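Local coordinates for protein inositol 2-dehydrogenase (Sinorhizobium meliloti, PDB 4HKT) that catalyses the NAD-dependent oxidation of myo-inositol to 2-keto-myo-inositol, the first step in bacterial breakdown of this polyol, at residues B[118-130]-B[279-291]. Sequence-based numbering, arbitrary orientation.
Sequences MVGFNRRFDPHFM and RYTEAYANEIESF. With EDO (1,2-ethanediol), chain V; EDO (1,2-ethanediol), chain S.
Asp126 meets Arg279 in a two-nitrogen salt bridge: NH1 lies 2.7 Å from OD1 and NH2 3.1 Å from OD2. Both Asp126 oxygens lie close to the guanidinium plane, but the two nitrogens come down on the carboxylate from above its own plane. Asp126 stands at the N-cap of helix 127-137, and Phe129 N gives OD2 a 3.0 Å capping bond from the other face of the carboxylate. With an alanine at Asp126, Arg279 is likely to lose its carboxylate mate and the helix start its side-chain cap. Arg279 CG lies over the centre of the Tyr280 ring, and the bend that follows at chi2 (73°) turns the chain toward Asp126; Asn122 ND2 sits on the opposite ring face, 3.5 Å from Tyr280 CG. Further along, Asn286 ND2 gives Phe125 O a nearly straight 2.8 Å bond (167°), and the Phe125 ring lies face-on against Glu287 CA, with its CE1 3.4 Å from Ser290 CB. Segment 281-291 runs nearly antiparallel to 118-120, in the outermost strand of this chain's Rossmann sheet, and packs along the turn into helix 127-137; its Tyr284 and Ile288 pack on helix 13-24, Phe291 on strand 89-93, and Phe129 on helix 168-184.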
loop_
_atom_site.group_PDB
_atom_site.type_symbol
_atom_site.label_atom_id
_atom_site.label_comp_id
_atom_site.label_asym_id
_atom_site.label_seq_id
_atom_site.Cartn_x
_atom_site.Cartn_y
_atom_site.Cartn_z
HETATM N N MSE B 118 35.140 13.566 0.692
HETATM C CA MSE B 118 33.807 13.104 0.962
HETATM C C MSE B 118 33.938 11.640 1.233
HETATM O O MSE B 118 34.689 10.933 0.541
HETATM C CB MSE B 118 32.947 13.286 -0.290
HETATM C CG MSE B 118 31.536 12.792 -0.054
HETATM SE SE MSE B 118 30.411 13.137 -1.646
HETATM C CE MSE B 118 30.223 15.059 -1.449
ATOM N N VAL B 119 33.182 11.147 2.223
ATOM C CA VAL B 119 33.201 9.735 2.533
ATOM C C VAL B 119 31.948 9.117 1.968
ATOM O O VAL B 119 30.947 9.782 1.797
ATOM C CB VAL B 119 33.344 9.461 4.073
ATOM C CG1 VAL B 119 34.595 10.118 4.628
ATOM C CG2 VAL B 119 32.137 9.937 4.852
ATOM N N GLY B 120 31.976 7.835 1.718
ATOM C CA GLY B 120 30.884 7.187 1.038
ATOM C C GLY B 120 29.706 6.766 1.919
ATOM O O GLY B 120 29.514 5.581 2.177
ATOM N N PHE B 121 28.921 7.720 2.407
ATOM C CA PHE B 121 27.667 7.330 3.051
ATOM C C PHE B 121 26.598 7.664 2.020
ATOM O O PHE B 121 25.955 8.696 2.089
ATOM C CB PHE B 121 27.442 8.060 4.353
ATOM C CG PHE B 121 28.338 7.601 5.482
ATOM C CD1 PHE B 121 28.416 6.285 5.819
ATOM C CD2 PHE B 121 28.986 8.515 6.275
ATOM C CE1 PHE B 121 29.207 5.871 6.872
ATOM C CE2 PHE B 121 29.760 8.126 7.343
ATOM C CZ PHE B 121 29.890 6.793 7.637
ATOM N N ASN B 122 26.450 6.778 1.060
ATOM C CA ASN B 122 25.618 7.039 -0.124
ATOM C C ASN B 122 24.144 7.185 0.191
ATOM O O ASN B 122 23.379 7.825 -0.574
ATOM C CB ASN B 122 25.796 5.915 -1.129
ATOM C CG ASN B 122 25.601 4.555 -0.500
ATOM O OD1 ASN B 122 26.443 4.090 0.246
ATOM N ND2 ASN B 122 24.473 3.937 -0.763
ATOM N N ARG B 123 23.726 6.628 1.327
ATOM C CA ARG B 123 22.324 6.681 1.704
ATOM C C ARG B 123 21.842 8.087 1.919
ATOM O O ARG B 123 20.673 8.368 1.715
ATOM C CB ARG B 123 22.022 5.770 2.896
ATOM C CG ARG B 123 22.324 4.330 2.568
ATOM C CD ARG B 123 22.066 3.418 3.749
ATOM N NE ARG B 123 22.747 2.145 3.547
ATOM C CZ ARG B 123 22.770 1.146 4.431
ATOM N NH1 ARG B 123 22.152 1.269 5.604
ATOM N NH2 ARG B 123 23.413 0.011 4.143
ATOM N N ARG B 124 22.732 8.988 2.259
ATOM C CA ARG B 124 22.354 10.371 2.375
ATOM C C ARG B 124 21.929 11.017 1.018
ATOM O O ARG B 124 21.361 12.102 1.033
ATOM C CB ARG B 124 23.498 11.180 2.939
ATOM C CG ARG B 124 23.844 10.957 4.383
ATOM C CD ARG B 124 24.845 11.998 4.767
ATOM N NE ARG B 124 25.238 11.843 6.142
ATOM C CZ ARG B 124 25.465 12.849 6.961
ATOM N NH1 ARG B 124 25.358 14.125 6.541
ATOM N NH2 ARG B 124 25.818 12.583 8.211
ATOM N N PHE B 125 22.253 10.369 -0.114
ATOM C CA PHE B 125 21.961 10.886 -1.467
ATOM C C PHE B 125 20.824 10.137 -2.170
ATOM O O PHE B 125 20.482 10.436 -3.326
ATOM C CB PHE B 125 23.247 10.858 -2.322
ATOM C CG PHE B 125 24.309 11.759 -1.811
ATOM C CD1 PHE B 125 24.198 13.115 -1.973
ATOM C CD2 PHE B 125 25.404 11.258 -1.116
ATOM C CE1 PHE B 125 25.170 13.977 -1.480
ATOM C CE2 PHE B 125 26.378 12.105 -0.640
ATOM C CZ PHE B 125 26.260 13.473 -0.806
ATOM N N ASP B 126 20.247 9.145 -1.486
ATOM C CA ASP B 126 19.083 8.424 -1.998
ATOM C C ASP B 126 17.898 9.391 -2.129
ATOM O O ASP B 126 17.619 10.153 -1.181
ATOM C CB ASP B 126 18.695 7.289 -1.042
ATOM C CG ASP B 126 17.508 6.528 -1.528
ATOM O OD1 ASP B 126 17.591 5.966 -2.672
ATOM O OD2 ASP B 126 16.460 6.571 -0.826
ATOM N N PRO B 127 17.182 9.365 -3.278
ATOM C CA PRO B 127 16.093 10.353 -3.419
ATOM C C PRO B 127 14.998 10.209 -2.363
ATOM O O PRO B 127 14.462 11.211 -1.910
ATOM C CB PRO B 127 15.523 10.085 -4.816
ATOM C CG PRO B 127 16.524 9.252 -5.514
ATOM C CD PRO B 127 17.286 8.490 -4.453
ATOM N N HIS B 128 14.726 8.984 -1.925
ATOM C CA HIS B 128 13.687 8.740 -0.917
ATOM C C HIS B 128 14.112 9.189 0.459
ATOM O O HIS B 128 13.382 9.910 1.154
ATOM C CB HIS B 128 13.287 7.256 -0.942
ATOM C CG HIS B 128 13.231 6.722 -2.329
ATOM N ND1 HIS B 128 12.185 7.007 -3.176
ATOM C CD2 HIS B 128 14.137 6.039 -3.065
ATOM C CE1 HIS B 128 12.415 6.460 -4.356
ATOM N NE2 HIS B 128 13.610 5.897 -4.326
ATOM N N PHE B 129 15.324 8.812 0.860
ATOM C CA PHE B 129 15.817 9.275 2.142
ATOM C C PHE B 129 16.033 10.785 2.198
ATOM O O PHE B 129 15.789 11.411 3.242
ATOM C CB PHE B 129 17.078 8.530 2.548
ATOM C CG PHE B 129 16.922 7.037 2.656
ATOM C CD1 PHE B 129 15.701 6.438 2.946
ATOM C CD2 PHE B 129 18.021 6.223 2.482
ATOM C CE1 PHE B 129 15.587 5.073 3.029
ATOM C CE2 PHE B 129 17.925 4.850 2.613
ATOM C CZ PHE B 129 16.703 4.275 2.902
HETATM N N MSE B 130 16.448 11.382 1.079
HETATM C CA MSE B 130 16.658 12.853 1.019
HETATM C C MSE B 130 15.357 13.569 1.222
HETATM O O MSE B 130 15.293 14.590 1.925
HETATM C CB MSE B 130 17.256 13.307 -0.322
HETATM C CG MSE B 130 18.753 13.156 -0.371
HETATM SE SE MSE B 130 19.466 13.747 -2.133
HETATM C CE MSE B 130 19.034 15.671 -1.999
ATOM N N ARG B 279 19.849 -1.116 -5.590
ATOM C CA ARG B 279 19.005 -0.285 -4.713
ATOM C C ARG B 279 19.438 1.180 -4.776
ATOM O O ARG B 279 18.586 2.097 -4.774
ATOM C CB ARG B 279 19.003 -0.780 -3.222
ATOM C CG ARG B 279 18.469 0.259 -2.214
ATOM C CD ARG B 279 16.957 0.441 -2.280
ATOM N NE ARG B 279 16.384 1.422 -1.349
ATOM C CZ ARG B 279 16.427 2.749 -1.499
ATOM N NH1 ARG B 279 17.019 3.289 -2.557
ATOM N NH2 ARG B 279 15.868 3.551 -0.606
ATOM N N TYR B 280 20.740 1.418 -4.844
ATOM C CA TYR B 280 21.245 2.783 -4.696
ATOM C C TYR B 280 21.821 3.470 -5.954
ATOM O O TYR B 280 22.527 4.478 -5.848
ATOM C CB TYR B 280 22.240 2.815 -3.529
ATOM C CG TYR B 280 21.533 2.664 -2.168
ATOM C CD1 TYR B 280 20.591 3.588 -1.751
ATOM C CD2 TYR B 280 21.849 1.607 -1.302
ATOM C CE1 TYR B 280 19.936 3.457 -0.529
ATOM C CE2 TYR B 280 21.225 1.472 -0.065
ATOM C CZ TYR B 280 20.266 2.391 0.313
ATOM O OH TYR B 280 19.629 2.260 1.518
ATOM N N THR B 281 21.444 2.994 -7.134
ATOM C CA THR B 281 21.950 3.589 -8.382
ATOM C C THR B 281 21.728 5.117 -8.469
ATOM O O THR B 281 22.680 5.854 -8.771
ATOM C CB THR B 281 21.396 2.910 -9.632
ATOM O OG1 THR B 281 20.034 3.270 -9.779
ATOM C CG2 THR B 281 21.505 1.411 -9.533
ATOM N N GLU B 282 20.531 5.602 -8.151
ATOM C CA GLU B 282 20.313 7.039 -8.151
ATOM C C GLU B 282 21.168 7.715 -7.081
ATOM O O GLU B 282 21.693 8.827 -7.279
ATOM C CB GLU B 282 18.832 7.396 -7.956
ATOM C CG GLU B 282 17.943 7.068 -9.143
ATOM C CD GLU B 282 16.488 7.082 -8.759
ATOM O OE1 GLU B 282 15.835 8.129 -8.944
ATOM O OE2 GLU B 282 16.020 6.059 -8.224
ATOM N N ALA B 283 21.302 7.061 -5.928
ATOM C CA ALA B 283 22.088 7.643 -4.853
ATOM C C ALA B 283 23.547 7.831 -5.270
ATOM O O ALA B 283 24.108 8.906 -5.048
ATOM C CB ALA B 283 21.967 6.810 -3.577
ATOM N N TYR B 284 24.145 6.810 -5.883
ATOM C CA TYR B 284 25.522 6.930 -6.392
ATOM C C TYR B 284 25.668 8.046 -7.454
ATOM O O TYR B 284 26.668 8.751 -7.456
ATOM C CB TYR B 284 26.026 5.610 -6.945
ATOM C CG TYR B 284 26.121 4.520 -5.893
ATOM C CD1 TYR B 284 26.955 4.666 -4.785
ATOM C CD2 TYR B 284 25.372 3.346 -6.001
ATOM C CE1 TYR B 284 27.025 3.670 -3.802
ATOM C CE2 TYR B 284 25.444 2.355 -5.033
ATOM C CZ TYR B 284 26.271 2.516 -3.949
ATOM O OH TYR B 284 26.357 1.519 -3.015
ATOM N N ALA B 285 24.666 8.244 -8.314
ATOM C CA ALA B 285 24.708 9.372 -9.252
ATOM C C ALA B 285 24.716 10.705 -8.516
ATOM O O ALA B 285 25.519 11.595 -8.839
ATOM C CB ALA B 285 23.548 9.314 -10.246
ATOM N N ASN B 286 23.840 10.841 -7.516
ATOM C CA ASN B 286 23.673 12.088 -6.821
ATOM C C ASN B 286 24.925 12.430 -6.019
ATOM O O ASN B 286 25.305 13.608 -5.855
ATOM C CB ASN B 286 22.468 11.999 -5.858
ATOM C CG ASN B 286 21.133 12.050 -6.572
ATOM O OD1 ASN B 286 21.043 12.431 -7.743
ATOM N ND2 ASN B 286 20.065 11.677 -5.853
ATOM N N GLU B 287 25.528 11.386 -5.471
ATOM C CA GLU B 287 26.726 11.490 -4.655
ATOM C C GLU B 287 27.912 12.045 -5.460
ATOM O O GLU B 287 28.562 12.992 -5.035
ATOM C CB GLU B 287 27.034 10.083 -4.147
ATOM C CG GLU B 287 28.312 9.852 -3.398
ATOM C CD GLU B 287 28.410 8.389 -2.979
ATOM O OE1 GLU B 287 28.524 7.521 -3.851
ATOM O OE2 GLU B 287 28.331 8.095 -1.783
ATOM N N ILE B 288 28.152 11.466 -6.628
ATOM C CA ILE B 288 29.189 11.961 -7.541
ATOM C C ILE B 288 28.846 13.396 -7.927
ATOM O O ILE B 288 29.714 14.290 -7.876
ATOM C CB ILE B 288 29.375 11.068 -8.776
ATOM C CG1 ILE B 288 29.872 9.668 -8.381
ATOM C CG2 ILE B 288 30.365 11.685 -9.770
ATOM C CD1 ILE B 288 31.190 9.609 -7.625
ATOM N N GLU B 289 27.573 13.642 -8.213
ATOM C CA GLU B 289 27.133 15.001 -8.535
ATOM C C GLU B 289 27.459 15.972 -7.424
ATOM O O GLU B 289 28.010 17.038 -7.670
ATOM C CB GLU B 289 25.641 15.028 -8.864
ATOM C CG GLU B 289 25.089 16.385 -9.262
ATOM C CD GLU B 289 23.569 16.342 -9.442
ATOM O OE1 GLU B 289 23.035 15.348 -9.984
ATOM O OE2 GLU B 289 22.902 17.295 -9.003
ATOM N N SER B 290 27.131 15.616 -6.192
ATOM C CA SER B 290 27.459 16.463 -5.038
ATOM C C SER B 290 28.990 16.636 -4.863
ATOM O O SER B 290 29.480 17.699 -4.478
ATOM C CB SER B 290 26.846 15.869 -3.783
ATOM O OG SER B 290 27.147 16.667 -2.693
ATOM N N PHE B 291 29.738 15.596 -5.159
ATOM C CA PHE B 291 31.195 15.644 -5.004
ATOM C C PHE B 291 31.778 16.672 -5.986
ATOM O O PHE B 291 32.575 17.528 -5.635
ATOM C CB PHE B 291 31.765 14.256 -5.279
ATOM C CG PHE B 291 33.237 14.156 -5.123
ATOM C CD1 PHE B 291 33.861 14.604 -3.978
ATOM C CD2 PHE B 291 33.991 13.543 -6.085
ATOM C CE1 PHE B 291 35.232 14.492 -3.828
ATOM C CE2 PHE B 291 35.360 13.446 -5.944
ATOM C CZ PHE B 291 35.972 13.900 -4.803
HETATM C C1 EDO V . 22.883 15.690 -6.039
HETATM O O1 EDO V . 24.210 16.142 -6.205
HETATM C C2 EDO V . 22.618 15.639 -4.551
HETATM O O2 EDO V . 21.337 15.077 -4.301
HETATM C C1 EDO S . 23.802 16.312 10.099
HETATM O O1 EDO S . 23.297 16.178 8.764
HETATM C C2 EDO S . 24.739 15.144 10.448
HETATM O O2 EDO S . 25.733 14.939 9.420
HETATM O O HOH W 1 19.173 5.401 -4.820
HETATM O O HOH W 2 14.888 4.599 -6.233
#